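Local coordinates for cell wall binding protein cwp8 (Peptoclostridium difficile, PDB 5J6Q) that probably attaches to the bacterial cell wall through its three CWB2 modules while presenting its other domains at the cell surface, at residues Ala32-Asn37 and Val85-Ile90; Glu91-Ala96 and Asp146-Phe151; Val128-Ala133 and Ile140-Gly145. One frame throughout, in Å; residues are numbered along the deposited sequence.

Contact 1: residues Ala32-Asn37 and Val85-Ile90; sequences AGANVN and VVDYKI
The carboxylate of Asp-87 reaches across to the loop 32-37, between helix 13-24 and strand 41-45, and takes the backbone N-H of Ala-32, with N to OD2 at 2.8 Å. The bond is bent, 140° at the hydrogen, and the donor comes to the syn side of OD2, 30° out of the carboxylate plane. Two methyls of the loop also approach this oxygen: CB of Ala-32 lies 3.5 Å from OD2 of Asp-87, and CB of Ala-34 comes to 3.9 Å of it from further along the turn. Both methyls point toward the strand segment, and CB of Ala-34 also touches CB of Asp-87 at 4.1 Å, the apolar side of the contact. Between them, Gly-33 takes a positive phi and carries the loop round.

Asp-87 sits at the short break between strands 84-86 and 88-90. Its CG stands between the backbone N and the carbonyl carbon (chi1 63°), which turns the carboxylate toward Ala-32. The other oxygen, OD1, accepts a hydrogen bond from the backbone N of Lys-31, so consecutive amides are held by the two ends of one carboxylate. OD1 also lies at the edge of the Tyr-88 ring, in its plane, while CG2 of Val-86 lies over one face of that ring, offset toward the rim, 4.0 Å above the plane. Thr-30 and Phe-27 touch Asp-87 from the chain leading into the loop, and Asp-171 of strand 165-171 meets Ala-32. With both oxygens receiving backbone N-H groups, the buried carboxylate is probably stabilised as the anion, and it ties a loop without regular structure to the strand break.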
ATOM      1  N   ALA A  32      -7.383  -3.453 -53.868  1.00 88.34           N
ATOM      2  CA  ALA A  32      -8.440  -2.620 -53.305  1.00 89.44           C
ATOM      3  C   ALA A  32      -8.057  -1.133 -53.178  1.00 90.79           C
ATOM      4  O   ALA A  32      -8.754  -0.393 -52.487  1.00 91.24           O
ATOM      5  CB  ALA A  32      -8.840  -3.168 -51.949  1.00 88.54           C
ATOM      6  N   GLY A  33      -6.973  -0.681 -53.830  1.00 91.58           N
ATOM      7  CA  GLY A  33      -6.630   0.735 -53.757  1.00 90.99           C
ATOM      8  C   GLY A  33      -5.302   1.095 -53.119  1.00 90.75           C
ATOM      9  O   GLY A  33      -4.814   2.214 -53.328  1.00 91.21           O
ATOM     10  N   ALA A  34      -4.701   0.191 -52.332  1.00 85.99           N
ATOM     11  CA  ALA A  34      -3.426   0.546 -51.731  1.00 83.44           C
ATOM     12  C   ALA A  34      -2.349   0.554 -52.829  1.00 83.54           C
ATOM     13  O   ALA A  34      -2.664   0.246 -53.995  1.00 82.64           O
ATOM     14  CB  ALA A  34      -3.072  -0.455 -50.647  1.00 78.80           C
ATOM     15  N   ASN A  35      -1.101   0.927 -52.485  1.00 79.17           N
ATOM     16  CA  ASN A  35      -0.065   0.902 -53.499  1.00 72.66           C
ATOM     17  C   ASN A  35       0.915  -0.165 -53.182  1.00 68.84           C
ATOM     18  O   ASN A  35       1.192  -0.426 -52.020  1.00 68.07           O
ATOM     19  CB  ASN A  35       0.589   2.232 -53.608  1.00 72.08           C
ATOM     20  CG  ASN A  35      -0.317   3.158 -54.337  1.00 79.06           C
ATOM     21  OD1 ASN A  35      -0.759   2.831 -55.449  1.00 83.76           O
ATOM     22  ND2 ASN A  35      -0.731   4.271 -53.750  1.00 82.25           N
ATOM     23  N   VAL A  36       1.409  -0.839 -54.200  1.00 66.37           N
ATOM     24  CA  VAL A  36       2.377  -1.899 -53.955  1.00 66.56           C
ATOM     25  C   VAL A  36       3.569  -1.271 -53.198  1.00 65.55           C
ATOM     26  O   VAL A  36       3.997  -0.171 -53.522  1.00 60.01           O
ATOM     27  CB  VAL A  36       2.850  -2.576 -55.275  1.00 68.94           C
ATOM     28  CG1 VAL A  36       3.919  -3.618 -54.969  1.00 67.71           C
ATOM     29  CG2 VAL A  36       1.668  -3.238 -55.986  1.00 69.83           C
ATOM     30  N   ASN A  37       4.065  -1.994 -52.194  1.00 65.92           N
ATOM     31  CA  ASN A  37       5.120  -1.510 -51.284  1.00 76.50           C
ATOM     32  C   ASN A  37       4.633  -0.520 -50.216  1.00 74.56           C
ATOM     33  O   ASN A  37       5.456  -0.101 -49.400  1.00 70.04           O
ATOM     34  CB  ASN A  37       6.289  -0.853 -52.005  1.00 79.38           C
ATOM     35  CG  ASN A  37       7.479  -1.722 -51.828  1.00 89.77           C
ATOM     36  OD1 ASN A  37       8.356  -1.393 -51.030  1.00 93.26           O
ATOM     37  ND2 ASN A  37       7.529  -2.895 -52.478  1.00 95.00           N
ATOM     38  N   VAL A  85       1.920 -10.663 -49.533  1.00 77.54           N
ATOM     39  CA  VAL A  85       0.974  -9.976 -48.635  1.00 67.58           C
ATOM     40  C   VAL A  85       0.165  -9.078 -49.517  1.00 64.16           C
ATOM     41  O   VAL A  85       0.724  -8.412 -50.411  1.00 62.78           O
ATOM     42  CB  VAL A  85       1.655  -9.180 -47.504  1.00 65.74           C
ATOM     43  CG1 VAL A  85       2.938  -9.711 -46.881  1.00 61.95           C
ATOM     44  CG2 VAL A  85       1.202  -7.727 -47.198  1.00 58.21           C
ATOM     45  N   VAL A  86      -1.157  -9.073 -49.308  1.00 60.90           N
ATOM     46  CA  VAL A  86      -2.037  -8.255 -50.145  1.00 57.94           C
ATOM     47  C   VAL A  86      -2.986  -7.422 -49.319  1.00 53.78           C
ATOM     48  O   VAL A  86      -3.182  -7.669 -48.133  1.00 53.08           O
ATOM     49  CB  VAL A  86      -2.878  -9.203 -51.057  1.00 61.97           C
ATOM     50  CG1 VAL A  86      -1.981  -9.958 -52.047  1.00 61.57           C
ATOM     51  CG2 VAL A  86      -3.656 -10.179 -50.173  1.00 58.16           C
ATOM     52  N   ASP A  87      -3.595  -6.457 -49.961  1.00 52.90           N
ATOM     53  CA  ASP A  87      -4.572  -5.592 -49.304  1.00 59.44           C
ATOM     54  C   ASP A  87      -6.033  -6.139 -49.542  1.00 63.30           C
ATOM     55  O   ASP A  87      -6.997  -5.489 -49.129  1.00 62.76           O
ATOM     56  CB  ASP A  87      -4.505  -4.216 -49.961  1.00 53.77           C
ATOM     57  CG  ASP A  87      -4.901  -4.308 -51.423  1.00 59.62           C
ATOM     58  OD1 ASP A  87      -4.749  -5.418 -52.022  1.00 61.22           O
ATOM     59  OD2 ASP A  87      -5.365  -3.291 -51.984  1.00 60.96           O
ATOM     60  N   TYR A  88      -6.178  -7.313 -50.185  1.00 67.09           N
ATOM     61  CA  TYR A  88      -7.532  -7.699 -50.565  1.00 72.70           C
ATOM     62  C   TYR A  88      -7.985  -9.046 -50.157  1.00 73.31           C
ATOM     63  O   TYR A  88      -7.200  -9.932 -49.788  1.00 72.25           O
ATOM     64  CB  TYR A  88      -7.706  -7.557 -52.104  1.00 72.87           C
ATOM     65  CG  TYR A  88      -6.939  -8.574 -52.927  1.00 74.96           C
ATOM     66  CD1 TYR A  88      -7.539  -9.759 -53.343  1.00 77.19           C
ATOM     67  CD2 TYR A  88      -5.621  -8.350 -53.289  1.00 76.81           C
ATOM     68  CE1 TYR A  88      -6.838 -10.695 -54.095  1.00 84.56           C
ATOM     69  CE2 TYR A  88      -4.909  -9.283 -54.037  1.00 76.74           C
ATOM     70  CZ  TYR A  88      -5.519 -10.453 -54.438  1.00 86.09           C
ATOM     71  OH  TYR A  88      -4.799 -11.367 -55.163  1.00 91.63           O
ATOM     72  N   LYS A  89      -9.321  -9.199 -50.207  1.00 75.31           N
ATOM     73  CA  LYS A  89      -9.942 -10.481 -49.889  1.00 77.68           C
ATOM     74  C   LYS A  89     -11.023 -10.805 -50.937  1.00 81.64           C
ATOM     75  O   LYS A  89     -11.696  -9.917 -51.479  1.00 80.57           O
ATOM     76  CB  LYS A  89     -10.545 -10.451 -48.482  1.00 78.04           C
ATOM     77  CG  LYS A  89     -11.496  -9.278 -48.272  1.00 76.21           C
ATOM     78  CD  LYS A  89     -12.430  -9.528 -47.086  1.00 77.85           C
ATOM     79  CE  LYS A  89     -13.586  -8.551 -47.133  1.00 80.68           C
ATOM     80  NZ  LYS A  89     -14.070  -8.186 -45.778  1.00 77.43           N
ATOM     81  N   ILE A  90     -11.175 -12.082 -51.237  1.00 83.75           N
ATOM     82  CA  ILE A  90     -12.151 -12.476 -52.234  1.00 83.86           C
ATOM     83  C   ILE A  90     -13.459 -12.796 -51.548  1.00 80.29           C
ATOM     84  O   ILE A  90     -13.507 -13.687 -50.701  1.00 74.06           O
ATOM     85  CB  ILE A  90     -11.632 -13.675 -53.056  1.00 85.92           C
ATOM     86  CG1 ILE A  90     -10.434 -13.232 -53.915  1.00 85.97           C
ATOM     87  CG2 ILE A  90     -12.747 -14.220 -53.946  1.00 87.55           C
ATOM     88  CD1 ILE A  90      -9.745 -14.387 -54.630  1.00 81.99           C
TER

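Contact 2: residues Glu91-Ala96 and Asp146-Phe151; sequences ENYKTA and DQHLDF
A single backbone bridge, reinforced by an oblique pair of aromatic rings, joins the loop between strand 88-90 and helix 96-111 to the chain running into strand 149-150. Both segments belong to domain 2 of Cwp8. Asn-92 and Gln-147 face each other with CA atoms 4.1 Å apart. On one side of the bridge His-148 N donates to Glu-91 O at 2.9 Å; on the other, Tyr-93 N donates to Asp-146 O.

Tyr-93 lies across 146-151, its CG opposite the carbonyl carbon and beside the backbone N (chi1 -63°), which lays the ring along residues 147-149. CD2 of His-148 sits over the centre of the tyrosine ring, 3.8 Å above its plane, yet the two rings are tilted by 36°. OH of Tyr-93 accepts the backbone N-H of Leu-149 at 3.2 Å, which holds the far end of the ring. CB of Glu-91 stands over the His-148 face, 4.0 Å from the ring centroid in a CH-pi contact, and Tyr-93 N lies at its edge. A water bridges NE2 of His-148 and O of Asn-92. Ile-99 of helix 96-111 also packs on Tyr-93.

The imidazole is thus flanked by a ring, a methylene and a water. Its charge is not seen; the Glu-91 carboxylate, weakly engaged by Ser-170 and, at long range, Lys-89, could modestly favour protonation.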
ATOM      1  N   GLU A  91     -14.512 -12.033 -51.883  1.00 78.68           N
ATOM      2  CA  GLU A  91     -15.810 -12.302 -51.275  1.00 80.14           C
ATOM      3  C   GLU A  91     -16.778 -12.959 -52.272  1.00 79.09           C
ATOM      4  O   GLU A  91     -16.847 -12.574 -53.448  1.00 76.43           O
ATOM      5  CB  GLU A  91     -16.412 -11.006 -50.715  1.00 79.31           C
ATOM      6  CG  GLU A  91     -15.847 -10.719 -49.336  1.00 82.24           C
ATOM      7  CD  GLU A  91     -16.454  -9.497 -48.696  1.00 82.78           C
ATOM      8  OE1 GLU A  91     -16.664  -9.534 -47.461  1.00 83.61           O
ATOM      9  OE2 GLU A  91     -16.707  -8.506 -49.420  1.00 82.02           O
ATOM     10  N   ASN A  92     -17.533 -13.946 -51.788  1.00 76.73           N
ATOM     11  CA  ASN A  92     -18.484 -14.677 -52.632  1.00 74.44           C
ATOM     12  C   ASN A  92     -19.944 -14.463 -52.257  1.00 72.11           C
ATOM     13  O   ASN A  92     -20.282 -14.291 -51.093  1.00 69.31           O
ATOM     14  CB  ASN A  92     -18.156 -16.162 -52.579  1.00 74.73           C
ATOM     15  CG  ASN A  92     -16.803 -16.422 -53.172  1.00 75.34           C
ATOM     16  OD1 ASN A  92     -16.343 -15.607 -53.953  1.00 79.77           O
ATOM     17  ND2 ASN A  92     -16.100 -17.491 -52.859  1.00 76.40           N
ATOM     18  N   TYR A  93     -20.812 -14.431 -53.274  1.00 71.71           N
ATOM     19  CA  TYR A  93     -22.247 -14.283 -53.040  1.00 67.05           C
ATOM     20  C   TYR A  93     -22.693 -15.382 -52.048  1.00 63.79           C
ATOM     21  O   TYR A  93     -22.350 -16.534 -52.246  1.00 65.79           O
ATOM     22  CB  TYR A  93     -22.990 -14.440 -54.345  1.00 66.51           C
ATOM     23  CG  TYR A  93     -22.650 -13.375 -55.346  1.00 66.72           C
ATOM     24  CD1 TYR A  93     -21.866 -13.662 -56.460  1.00 64.88           C
ATOM     25  CD2 TYR A  93     -23.159 -12.085 -55.219  1.00 63.03           C
ATOM     26  CE1 TYR A  93     -21.603 -12.690 -57.423  1.00 68.65           C
ATOM     27  CE2 TYR A  93     -22.906 -11.117 -56.173  1.00 68.13           C
ATOM     28  CZ  TYR A  93     -22.130 -11.422 -57.276  1.00 72.61           C
ATOM     29  OH  TYR A  93     -21.907 -10.447 -58.226  1.00 81.68           O
ATOM     30  N   LYS A  94     -23.415 -15.044 -51.001  1.00 67.19           N
ATOM     31  CA  LYS A  94     -23.790 -16.064 -49.997  1.00 74.33           C
ATOM     32  C   LYS A  94     -25.237 -16.616 -50.160  1.00 72.70           C
ATOM     33  O   LYS A  94     -25.519 -17.689 -49.637  1.00 70.89           O
ATOM     34  CB  LYS A  94     -23.615 -15.482 -48.571  1.00 77.75           C
ATOM     35  CG  LYS A  94     -22.425 -16.065 -47.832  1.00 84.75           C
ATOM     36  CD  LYS A  94     -21.328 -15.043 -47.619  1.00 92.74           C
ATOM     37  CE  LYS A  94     -20.608 -15.295 -46.314  1.00 96.84           C
ATOM     38  N   THR A  95     -26.131 -15.885 -50.830  1.00 69.57           N
ATOM     39  CA  THR A  95     -27.498 -16.328 -51.123  1.00 70.71           C
ATOM     40  C   THR A  95     -27.900 -15.817 -52.533  1.00 71.86           C
ATOM     41  O   THR A  95     -27.282 -14.856 -53.040  1.00 70.13           O
ATOM     42  CB  THR A  95     -28.508 -15.726 -50.138  1.00 65.48           C
ATOM     43  OG1 THR A  95     -28.544 -14.329 -50.405  1.00 63.20           O
ATOM     44  CG2 THR A  95     -28.159 -15.988 -48.696  1.00 56.73           C
ATOM     45  N   ALA A  96     -28.937 -16.441 -53.151  1.00 70.57           N
ATOM     46  CA  ALA A  96     -29.434 -16.030 -54.475  1.00 68.13           C
ATOM     47  C   ALA A  96     -29.801 -14.566 -54.471  1.00 64.53           C
ATOM     48  O   ALA A  96     -29.508 -13.844 -55.422  1.00 64.18           O
ATOM     49  CB  ALA A  96     -30.676 -16.844 -54.865  1.00 65.21           C
ATOM     50  N   ASP A 146     -19.919 -18.157 -55.613  1.00 82.12           N
ATOM     51  CA  ASP A 146     -19.145 -17.569 -56.703  1.00 81.23           C
ATOM     52  C   ASP A 146     -18.632 -16.184 -56.266  1.00 82.20           C
ATOM     53  O   ASP A 146     -19.318 -15.500 -55.515  1.00 79.61           O
ATOM     54  CB  ASP A 146     -20.031 -17.364 -57.947  1.00 76.46           C
ATOM     55  CG  ASP A 146     -20.207 -18.578 -58.845  1.00 72.34           C
ATOM     56  OD1 ASP A 146     -19.744 -19.687 -58.461  1.00 67.07           O
ATOM     57  OD2 ASP A 146     -20.804 -18.421 -59.919  1.00 68.14           O
ATOM     58  N   GLN A 147     -17.445 -15.769 -56.755  1.00 83.41           N
ATOM     59  CA  GLN A 147     -16.869 -14.482 -56.414  1.00 81.89           C
ATOM     60  C   GLN A 147     -17.718 -13.349 -56.921  1.00 81.52           C
ATOM     61  O   GLN A 147     -18.352 -13.469 -57.967  1.00 82.48           O
ATOM     62  CB  GLN A 147     -15.438 -14.359 -56.992  1.00 83.32           C
ATOM     63  CG  GLN A 147     -14.864 -12.951 -56.809  1.00 82.74           C
ATOM     64  CD  GLN A 147     -13.355 -12.904 -56.919  1.00 86.55           C
ATOM     65  OE1 GLN A 147     -12.673 -13.928 -57.071  1.00 90.43           O
ATOM     66  NE2 GLN A 147     -12.796 -11.705 -56.795  1.00 89.32           N
ATOM     67  N   HIS A 148     -17.736 -12.251 -56.164  1.00 83.37           N
ATOM     68  CA  HIS A 148     -18.457 -11.039 -56.509  1.00 90.58           C
ATOM     69  C   HIS A 148     -17.921 -10.517 -57.842  1.00 97.80           C
ATOM     70  O   HIS A 148     -16.740 -10.667 -58.129  1.00100.71           O
ATOM     71  CB  HIS A 148     -18.265  -9.966 -55.417  1.00 94.63           C
ATOM     72  CG  HIS A 148     -19.023 -10.233 -54.160  1.00 97.75           C
ATOM     73  ND1 HIS A 148     -19.145  -9.286 -53.163  1.00 97.14           N
ATOM     74  CD2 HIS A 148     -19.689 -11.333 -53.731  1.00 98.83           C
ATOM     75  CE1 HIS A 148     -19.857  -9.813 -52.176  1.00 96.43           C
ATOM     76  NE2 HIS A 148     -20.198 -11.045 -52.488  1.00 99.46           N
ATOM     77  N   LEU A 149     -18.774  -9.908 -58.646  1.00104.74           N
ATOM     78  CA  LEU A 149     -18.387  -9.403 -59.953  1.00114.86           C
ATOM     79  C   LEU A 149     -18.706  -7.923 -60.080  1.00120.24           C
ATOM     80  O   LEU A 149     -19.578  -7.418 -59.376  1.00121.06           O
ATOM     81  CB  LEU A 149     -19.144 -10.183 -61.043  1.00118.27           C
ATOM     82  CG  LEU A 149     -18.419 -11.415 -61.585  1.00120.78           C
ATOM     83  CD1 LEU A 149     -18.514 -12.554 -60.620  1.00122.44           C
ATOM     84  CD2 LEU A 149     -19.051 -11.857 -62.874  1.00122.50           C
ATOM     85  N   ASP A 150     -17.991  -7.229 -60.971  1.00126.16           N
ATOM     86  CA  ASP A 150     -18.199  -5.811 -61.234  1.00137.19           C
ATOM     87  C   ASP A 150     -18.911  -5.716 -62.574  1.00144.08           C
ATOM     88  O   ASP A 150     -18.300  -5.978 -63.611  1.00147.54           O
ATOM     89  CB  ASP A 150     -16.855  -5.062 -61.283  1.00141.76           C
ATOM     90  CG  ASP A 150     -16.988  -3.550 -61.214  1.00145.27           C
ATOM     91  OD1 ASP A 150     -18.113  -3.039 -61.422  1.00147.03           O
ATOM     92  OD2 ASP A 150     -15.967  -2.877 -60.955  1.00148.00           O
ATOM     93  N   PHE A 151     -20.194  -5.345 -62.565  1.00149.25           N
ATOM     94  CA  PHE A 151     -20.959  -5.275 -63.802  1.00155.62           C
ATOM     95  C   PHE A 151     -20.567  -4.082 -64.672  1.00159.84           C
ATOM     96  O   PHE A 151     -21.126  -3.910 -65.752  1.00161.52           O
ATOM     97  CB  PHE A 151     -22.459  -5.235 -63.475  1.00157.91           C
ATOM     98  CG  PHE A 151     -22.921  -6.456 -62.713  1.00158.79           C
ATOM     99  CD1 PHE A 151     -23.510  -6.335 -61.468  1.00159.29           C
ATOM    100  CD2 PHE A 151     -22.755  -7.725 -63.240  1.00159.29           C
ATOM    101  CE1 PHE A 151     -23.925  -7.459 -60.767  1.00159.66           C
ATOM    102  CE2 PHE A 151     -23.172  -8.846 -62.535  1.00159.66           C
ATOM    103  CZ  PHE A 151     -23.754  -8.706 -61.305  1.00159.83           C
TER
HETATM  104  O   HOH W   1     -20.583 -11.791 -49.859  1.00 79.33           O

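Contact 3: residues Val128-Ala133 and Ile140-Gly145; sequences VEVKRA and ITLNVG
Val-130 and Ile-140 make the tight side of this antiparallel hairpin: CB of Val-130 rests on CG1 of Ile-140 at 3.7 Å. The ethyl branch of Ile-140 gets there because CG1 is placed between its backbone N and carbonyl carbon (chi1 64°), which swings it across to the neighbouring strand, where it also lies 3.7 Å from the carbonyl O of Val-130. On the same face Val-128 pairs with Leu-142, and CG2 of Val-130 reaches diagonally to CD1 of Leu-142 in a looser touch of 4.5 Å.

Two hydrogen-bonded pairs stitch the strands together. Val-130 and Ile-140 exchange bonds, the shorter being Val-130 N to Ile-140 O at 2.8 Å, with an angle of 162° at the hydrogen. Val-128 and Leu-142 do the same, Leu-142 N reaching Val-128 O at 3.0 Å. The carbonyls have a second, weaker visitor: CA of Glu-129 approaches Ile-140 O at 3.3 Å, and CA of Thr-141 approaches Val-128 O in the same manner.

The opposite face is looser and faces solvent more. Here Glu-129 and Thr-141 form the non-hydrogen-bonded pair, with CA atoms 4.5 Å apart, yet their side chains meet the partner strand mainly at its backbone. Glu-129 runs out extended, and its CG comes only to 4.0 Å of Ile-140 O. The axes of 128-132 and 140-143 run 145° apart in N-to-C direction, antiparallel with a marked twist.

Strand 127-132 is central in a three-stranded antiparallel sheet, with 118-124 along its other edge, where Glu-129 and Lys-131 bond by backbone to Thr-121 and Thr-119. Helix 96-111 covers the Val-128 and Leu-142 face: Ile-99 touches both, while Ala-96 and Val-100 pack on Val-128.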
ATOM      1  N   VAL A 128     -28.907 -17.649 -60.113  1.00 69.36           N
ATOM      2  CA  VAL A 128     -29.576 -16.451 -60.609  1.00 73.89           C
ATOM      3  C   VAL A 128     -29.031 -16.177 -62.024  1.00 80.31           C
ATOM      4  O   VAL A 128     -27.815 -16.235 -62.254  1.00 84.29           O
ATOM      5  CB  VAL A 128     -29.314 -15.228 -59.698  1.00 75.04           C
ATOM      6  CG1 VAL A 128     -30.056 -13.998 -60.230  1.00 72.13           C
ATOM      7  CG2 VAL A 128     -29.737 -15.526 -58.270  1.00 74.37           C
ATOM      8  N   GLU A 129     -29.918 -15.892 -62.949  1.00 83.64           N
ATOM      9  CA  GLU A 129     -29.574 -15.622 -64.329  1.00 90.79           C
ATOM     10  C   GLU A 129     -29.456 -14.131 -64.521  1.00 95.45           C
ATOM     11  O   GLU A 129     -30.320 -13.392 -64.045  1.00 96.68           O
ATOM     12  CB  GLU A 129     -30.662 -16.187 -65.253  1.00 92.58           C
ATOM     13  CG  GLU A 129     -30.405 -15.929 -66.726  1.00 93.10           C
ATOM     14  CD  GLU A 129     -31.659 -16.119 -67.555  1.00 92.28           C
ATOM     15  OE1 GLU A 129     -32.605 -15.327 -67.385  1.00 87.99           O
ATOM     16  OE2 GLU A 129     -31.698 -17.067 -68.358  1.00 94.16           O
ATOM     17  N   VAL A 130     -28.397 -13.680 -65.199  1.00102.14           N
ATOM     18  CA  VAL A 130     -28.215 -12.246 -65.429  1.00111.73           C
ATOM     19  C   VAL A 130     -28.025 -11.987 -66.920  1.00116.57           C
ATOM     20  O   VAL A 130     -27.226 -12.655 -67.567  1.00117.10           O
ATOM     21  CB  VAL A 130     -27.013 -11.702 -64.614  1.00114.85           C
ATOM     22  CG1 VAL A 130     -26.912 -10.188 -64.768  1.00115.07           C
ATOM     23  CG2 VAL A 130     -27.158 -12.069 -63.141  1.00115.09           C
ATOM     24  N   LYS A 131     -28.761 -11.013 -67.456  1.00121.13           N
ATOM     25  CA  LYS A 131     -28.729 -10.648 -68.867  1.00130.91           C
ATOM     26  C   LYS A 131     -29.158  -9.194 -69.001  1.00138.13           C
ATOM     27  O   LYS A 131     -29.349  -8.532 -67.981  1.00141.78           O
ATOM     28  CB  LYS A 131     -29.687 -11.553 -69.662  1.00133.59           C
ATOM     29  CG  LYS A 131     -31.151 -11.347 -69.278  1.00132.72           C
ATOM     30  CD  LYS A 131     -32.028 -12.468 -69.818  1.00131.69           C
ATOM     31  CE  LYS A 131     -33.407 -12.441 -69.204  1.00130.25           C
ATOM     32  NZ  LYS A 131     -34.111 -11.170 -69.506  1.00128.51           N
ATOM     33  N   ARG A 132     -29.314  -8.684 -70.229  1.00144.77           N
ATOM     34  CA  ARG A 132     -29.746  -7.298 -70.376  1.00152.43           C
ATOM     35  C   ARG A 132     -31.267  -7.201 -70.523  1.00156.92           C
ATOM     36  O   ARG A 132     -31.909  -8.164 -70.935  1.00159.30           O
ATOM     37  CB  ARG A 132     -29.059  -6.660 -71.582  1.00156.14           C
ATOM     38  CG  ARG A 132     -29.295  -5.161 -71.663  1.00160.10           C
ATOM     39  CD  ARG A 132     -28.109  -4.454 -72.287  1.00165.04           C
ATOM     40  NE  ARG A 132     -27.573  -5.210 -73.416  1.00170.90           N
ATOM     41  CZ  ARG A 132     -26.874  -4.660 -74.398  1.00176.10           C
ATOM     42  NH1 ARG A 132     -26.624  -3.359 -74.392  1.00179.58           N
ATOM     43  NH2 ARG A 132     -26.422  -5.405 -75.396  1.00179.48           N
ATOM     44  N   ALA A 133     -31.837  -6.039 -70.191  1.00159.64           N
ATOM     45  CA  ALA A 133     -33.277  -5.815 -70.273  1.00163.96           C
ATOM     46  C   ALA A 133     -33.779  -5.617 -71.705  1.00167.06           C
ATOM     47  O   ALA A 133     -34.917  -5.977 -71.996  1.00168.43           O
ATOM     48  CB  ALA A 133     -33.644  -4.595 -69.443  1.00165.19           C
ATOM     49  N   ILE A 140     -25.571 -14.978 -68.107  1.00126.30           N
ATOM     50  CA  ILE A 140     -24.692 -15.726 -67.234  1.00117.52           C
ATOM     51  C   ILE A 140     -25.502 -16.276 -66.067  1.00107.73           C
ATOM     52  O   ILE A 140     -26.513 -15.696 -65.672  1.00 99.07           O
ATOM     53  CB  ILE A 140     -23.534 -14.835 -66.707  1.00116.17           C
ATOM     54  CG1 ILE A 140     -24.088 -13.691 -65.838  1.00117.00           C
ATOM     55  CG2 ILE A 140     -22.729 -14.272 -67.873  1.00117.92           C
ATOM     56  CD1 ILE A 140     -22.996 -12.932 -65.093  1.00116.45           C
ATOM     57  N   THR A 141     -25.083 -17.410 -65.538  1.00 98.68           N
ATOM     58  CA  THR A 141     -25.724 -17.959 -64.371  1.00 94.40           C
ATOM     59  C   THR A 141     -24.717 -17.949 -63.207  1.00 90.41           C
ATOM     60  O   THR A 141     -23.708 -18.655 -63.229  1.00 87.85           O
ATOM     61  CB  THR A 141     -26.270 -19.365 -64.662  1.00 94.45           C
ATOM     62  OG1 THR A 141     -26.804 -19.886 -63.445  1.00 94.30           O
ATOM     63  CG2 THR A 141     -25.205 -20.309 -65.205  1.00 95.12           C
ATOM     64  N   LEU A 142     -24.984 -17.120 -62.216  1.00 85.53           N
ATOM     65  CA  LEU A 142     -24.164 -17.064 -61.030  1.00 84.81           C
ATOM     66  C   LEU A 142     -24.676 -18.044 -59.971  1.00 83.16           C
ATOM     67  O   LEU A 142     -25.886 -18.192 -59.797  1.00 82.90           O
ATOM     68  CB  LEU A 142     -24.187 -15.621 -60.485  1.00 84.58           C
ATOM     69  CG  LEU A 142     -23.615 -14.602 -61.468  1.00 80.90           C
ATOM     70  CD1 LEU A 142     -23.530 -13.230 -60.832  1.00 76.03           C
ATOM     71  CD2 LEU A 142     -22.244 -15.087 -61.903  1.00 80.19           C
ATOM     72  N   ASN A 143     -23.771 -18.740 -59.294  1.00 83.07           N
ATOM     73  CA  ASN A 143     -24.164 -19.643 -58.220  1.00 85.95           C
ATOM     74  C   ASN A 143     -23.750 -19.066 -56.865  1.00 87.16           C
ATOM     75  O   ASN A 143     -22.815 -18.272 -56.804  1.00 85.35           O
ATOM     76  CB  ASN A 143     -23.487 -21.008 -58.383  1.00 86.93           C
ATOM     77  CG  ASN A 143     -23.921 -21.757 -59.616  1.00 90.25           C
ATOM     78  OD1 ASN A 143     -23.341 -21.556 -60.676  1.00 90.21           O
ATOM     79  ND2 ASN A 143     -24.910 -22.668 -59.553  1.00 90.70           N
ATOM     80  N   VAL A 144     -24.451 -19.451 -55.786  1.00 84.72           N
ATOM     81  CA  VAL A 144     -24.076 -19.038 -54.453  1.00 85.43           C
ATOM     82  C   VAL A 144     -22.673 -19.602 -54.250  1.00 86.45           C
ATOM     83  O   VAL A 144     -22.449 -20.765 -54.587  1.00 86.12           O
ATOM     84  CB  VAL A 144     -25.062 -19.614 -53.401  1.00 84.55           C
ATOM     85  CG1 VAL A 144     -24.577 -19.282 -51.997  1.00 84.51           C
ATOM     86  CG2 VAL A 144     -26.466 -19.060 -53.616  1.00 77.66           C
ATOM     87  N   GLY A 145     -21.725 -18.807 -53.741  1.00 87.80           N
ATOM     88  CA  GLY A 145     -20.382 -19.337 -53.550  1.00 86.61           C
ATOM     89  C   GLY A 145     -19.408 -18.873 -54.615  1.00 84.02           C
ATOM     90  O   GLY A 145     -18.220 -19.175 -54.546  1.00 84.45           O
TER

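Contact 1 comes first along the chain and closes before contact 2 opens; contact 3 is nested inside the loop that contact 2 closes. Centres lie about 19 Å apart for contacts 1 and 2, 10 Å for contacts 2 and 3, and 28 Å for contacts 1 and 3. Contacts 1 and 2 reach the same small antiparallel sheet, in which strand 165-171 runs between 88-90 and 149-150, and Ile-90 packs on Gln-147. Contacts 2 and 3 share helix 96-111 and meet where Tyr-93 probably hydrogen-bonds to Gly-145. Contact 2 thus touches both others and stands between them, all three at 52 to 70 Å from the centre of the chain.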